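Local coordinates for putative lipoprotein (Bacteroides ovatus, PDB 3OQQ) that is of unknown function but is probably an extracellular lipoprotein that carries several bound calcium ions, at residues Arg393-Val399 with Phe426-Ile432. Residues are numbered along the deposited sequence; the frame is centred on the assembly and turned at random.
With CA (calcium ion), chain B; CA (calcium ion), chain D; ACT (acetate ion), chain F.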
loop_
_atom_site.group_PDB
_atom_site.type_symbol
_atom_site.label_atom_id
_atom_site.label_comp_id
_atom_site.label_asym_id
_atom_site.label_seq_id
_atom_site.Cartn_x
_atom_site.Cartn_y
_atom_site.Cartn_z
ATOM N N ARG A 393 -12.006 -5.484 -6.088
ATOM C CA ARG A 393 -13.192 -5.504 -5.214
ATOM C C ARG A 393 -13.130 -6.640 -4.207
ATOM O O ARG A 393 -12.671 -7.733 -4.550
ATOM C CB ARG A 393 -14.465 -5.665 -6.067
ATOM C CG ARG A 393 -14.728 -4.435 -6.926
ATOM C CD ARG A 393 -15.237 -4.882 -8.248
ATOM N NE ARG A 393 -15.443 -3.782 -9.189
ATOM C CZ ARG A 393 -14.511 -3.301 -10.000
ATOM N NH1 ARG A 393 -13.271 -3.757 -9.940
ATOM N NH2 ARG A 393 -14.813 -2.355 -10.875
ATOM N N HIS A 394 -13.643 -6.419 -2.997
ATOM C CA HIS A 394 -13.672 -7.484 -1.994
ATOM C C HIS A 394 -14.993 -8.269 -2.101
ATOM O O HIS A 394 -15.980 -7.798 -2.683
ATOM C CB HIS A 394 -13.446 -6.934 -0.567
ATOM C CG HIS A 394 -14.504 -5.972 -0.123
ATOM N ND1 HIS A 394 -14.517 -4.669 -0.570
ATOM C CD2 HIS A 394 -15.583 -6.175 0.677
ATOM C CE1 HIS A 394 -15.582 -4.100 -0.011
ATOM N NE2 HIS A 394 -16.235 -4.958 0.773
ATOM N N ALA A 395 -15.001 -9.467 -1.520
ATOM C CA ALA A 395 -16.150 -10.367 -1.509
ATOM C C ALA A 395 -17.188 -9.985 -0.483
ATOM O O ALA A 395 -16.857 -9.448 0.586
ATOM C CB ALA A 395 -15.680 -11.783 -1.203
ATOM N N TYR A 396 -18.449 -10.375 -0.761
ATOM C CA TYR A 396 -19.560 -10.263 0.196
ATOM C C TYR A 396 -19.261 -11.221 1.347
ATOM O O TYR A 396 -18.529 -12.194 1.145
ATOM C CB TYR A 396 -20.907 -10.633 -0.464
ATOM C CG TYR A 396 -21.528 -9.515 -1.263
ATOM C CD1 TYR A 396 -22.090 -8.410 -0.632
ATOM C CD2 TYR A 396 -21.627 -9.596 -2.648
ATOM C CE1 TYR A 396 -22.654 -7.371 -1.364
ATOM C CE2 TYR A 396 -22.211 -8.574 -3.389
ATOM C CZ TYR A 396 -22.711 -7.454 -2.741
ATOM O OH TYR A 396 -23.287 -6.436 -3.455
ATOM N N GLU A 397 -19.779 -10.933 2.547
ATOM C CA GLU A 397 -19.538 -11.756 3.732
ATOM C C GLU A 397 -19.880 -13.223 3.489
ATOM O O GLU A 397 -20.944 -13.534 2.934
ATOM C CB GLU A 397 -20.318 -11.220 4.940
ATOM C CG GLU A 397 -19.804 -11.741 6.285
ATOM C CD GLU A 397 -18.320 -11.646 6.593
ATOM O OE1 GLU A 397 -17.615 -10.819 5.968
ATOM O OE2 GLU A 397 -17.860 -12.389 7.489
ATOM N N ARG A 398 -18.948 -14.123 3.907
ATOM C CA ARG A 398 -19.023 -15.591 3.822
ATOM C C ARG A 398 -19.035 -16.118 2.375
ATOM O O ARG A 398 -19.246 -17.312 2.168
ATOM C CB ARG A 398 -20.223 -16.146 4.611
ATOM C CG ARG A 398 -19.989 -16.153 6.141
ATOM C CD ARG A 398 -21.239 -16.587 6.904
ATOM N NE ARG A 398 -22.386 -15.722 6.602
ATOM C CZ ARG A 398 -22.673 -14.588 7.243
ATOM N NH1 ARG A 398 -21.924 -14.181 8.264
ATOM N NH2 ARG A 398 -23.720 -13.860 6.876
ATOM N N VAL A 399 -18.752 -15.267 1.380
ATOM C CA VAL A 399 -18.624 -15.737 0.001
ATOM C C VAL A 399 -17.165 -16.214 -0.169
ATOM O O VAL A 399 -16.246 -15.407 0.045
ATOM C CB VAL A 399 -19.024 -14.671 -1.066
ATOM C CG1 VAL A 399 -18.587 -15.098 -2.465
ATOM C CG2 VAL A 399 -20.521 -14.381 -1.036
ATOM N N PHE A 426 -13.695 -10.716 -11.864
ATOM C CA PHE A 426 -14.502 -10.814 -10.649
ATOM C C PHE A 426 -15.935 -11.126 -11.017
ATOM O O PHE A 426 -16.364 -10.786 -12.106
ATOM C CB PHE A 426 -14.424 -9.498 -9.836
ATOM C CG PHE A 426 -14.958 -8.280 -10.568
ATOM C CD1 PHE A 426 -14.132 -7.530 -11.396
ATOM C CD2 PHE A 426 -16.286 -7.897 -10.437
ATOM C CE1 PHE A 426 -14.625 -6.420 -12.077
ATOM C CE2 PHE A 426 -16.784 -6.797 -11.136
ATOM C CZ PHE A 426 -15.946 -6.061 -11.944
ATOM N N VAL A 427 -16.689 -11.737 -10.109
ATOM C CA VAL A 427 -18.116 -12.005 -10.312
ATOM C C VAL A 427 -18.844 -10.881 -9.579
ATOM O O VAL A 427 -18.680 -10.732 -8.357
ATOM C CB VAL A 427 -18.511 -13.406 -9.805
ATOM C CG1 VAL A 427 -20.010 -13.637 -9.927
ATOM C CG2 VAL A 427 -17.726 -14.489 -10.542
ATOM N N ASP A 428 -19.622 -10.078 -10.331
ATOM C CA ASP A 428 -20.350 -8.938 -9.798
ATOM C C ASP A 428 -21.173 -9.309 -8.549
ATOM O O ASP A 428 -21.037 -8.639 -7.532
ATOM C CB ASP A 428 -21.274 -8.338 -10.885
ATOM C CG ASP A 428 -22.115 -7.172 -10.395
ATOM O OD1 ASP A 428 -21.744 -6.566 -9.379
ATOM O OD2 ASP A 428 -23.128 -6.870 -11.031
ATOM N N GLU A 429 -22.045 -10.338 -8.636
ATOM C CA GLU A 429 -22.943 -10.711 -7.531
ATOM C C GLU A 429 -22.191 -11.214 -6.265
ATOM O O GLU A 429 -22.822 -11.344 -5.210
ATOM C CB GLU A 429 -24.004 -11.743 -8.009
ATOM C CG GLU A 429 -23.586 -13.201 -8.049
ATOM C CD GLU A 429 -24.338 -14.160 -7.131
ATOM O OE1 GLU A 429 -24.891 -13.728 -6.087
ATOM O OE2 GLU A 429 -24.311 -15.374 -7.433
ATOM N N LYS A 430 -20.863 -11.485 -6.366
ATOM C CA LYS A 430 -20.065 -11.996 -5.250
ATOM C C LYS A 430 -19.110 -10.955 -4.690
ATOM O O LYS A 430 -18.406 -11.239 -3.718
ATOM C CB LYS A 430 -19.297 -13.248 -5.694
ATOM C CG LYS A 430 -20.280 -14.361 -6.028
ATOM C CD LYS A 430 -19.721 -15.728 -6.104
ATOM C CE LYS A 430 -20.782 -16.696 -6.619
ATOM N NZ LYS A 430 -21.824 -16.993 -5.593
ATOM N N THR A 431 -19.080 -9.742 -5.297
ATOM C CA THR A 431 -18.151 -8.721 -4.857
ATOM C C THR A 431 -18.831 -7.397 -4.643
ATOM O O THR A 431 -19.927 -7.175 -5.143
ATOM C CB THR A 431 -16.974 -8.574 -5.836
ATOM O OG1 THR A 431 -17.472 -8.322 -7.167
ATOM C CG2 THR A 431 -16.030 -9.761 -5.789
ATOM N N ILE A 432 -18.153 -6.513 -3.906
ATOM C CA ILE A 432 -18.637 -5.177 -3.542
ATOM C C ILE A 432 -17.762 -4.080 -4.102
ATOM O O ILE A 432 -16.536 -4.157 -4.061
ATOM C CB ILE A 432 -18.663 -5.049 -1.990
ATOM C CG1 ILE A 432 -19.563 -6.115 -1.371
ATOM C CG2 ILE A 432 -19.001 -3.613 -1.478
ATOM C CD1 ILE A 432 -19.382 -6.300 0.114
HETATM CA CA CA B . -15.555 -11.905 6.587
HETATM CA CA CA D . -23.819 -5.334 -9.267
HETATM C C ACT F . -24.207 -7.348 -6.656
HETATM O O ACT F . -23.125 -6.956 -6.116
HETATM O OXT ACT F . -24.516 -7.088 -7.862
HETATM C CH3 ACT F . -25.171 -8.164 -5.827
HETATM O O HOH W 1 -15.007 -14.094 8.021
HETATM O O HOH W 2 -23.353 -3.653 -10.700
#
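Arg393 runs from the backbone of Ile432 out over a face of the Phe426 ring. CB sits 3.3 Å from the carbonyl O of Ile432 and also touches CB of Thr431; CG keeps to the same carbonyl. A bend at chi2 (142°) then carries CD over the middle of the Phe426 ring, 3.8 Å from its centroid, as a CH-pi contact. NE comes within 3.6 Å of Phe426 CZ, and the guanidinium lies flat on the ring, planes 9° apart, an off-centre cation-pi stack. The backbones meet as a short, weakly bonded antiparallel pairing of 394-395 with 431-432 near the chain's C-terminus: Ile432 N gives a 2.8 Å bond to His394 O, Tyr396 N one to Lys430 O, and Ala395 and Thr431 form a non-hydrogen-bonded pair. Ile432 fills the angle between two rings, its CB over a face of His394, whose NE2 is hydrogen-bonded to Gln286 O, and its CG1 3.6 Å from the Tyr396 centroid. At that ring's edge, Tyr396 OH donates to acetate O at 2.7 Å. Were Tyr396 an alanine, Ile432 CG1 would probably lose the ring face it rests on and the acetate its hydroxyl donor. The acetate, probably from the crystallisation liquor, joins Asp428 and a water on one calcium ion; Glu397 grips another, with Asp146, Asn148, Asp149 and Gly186 O.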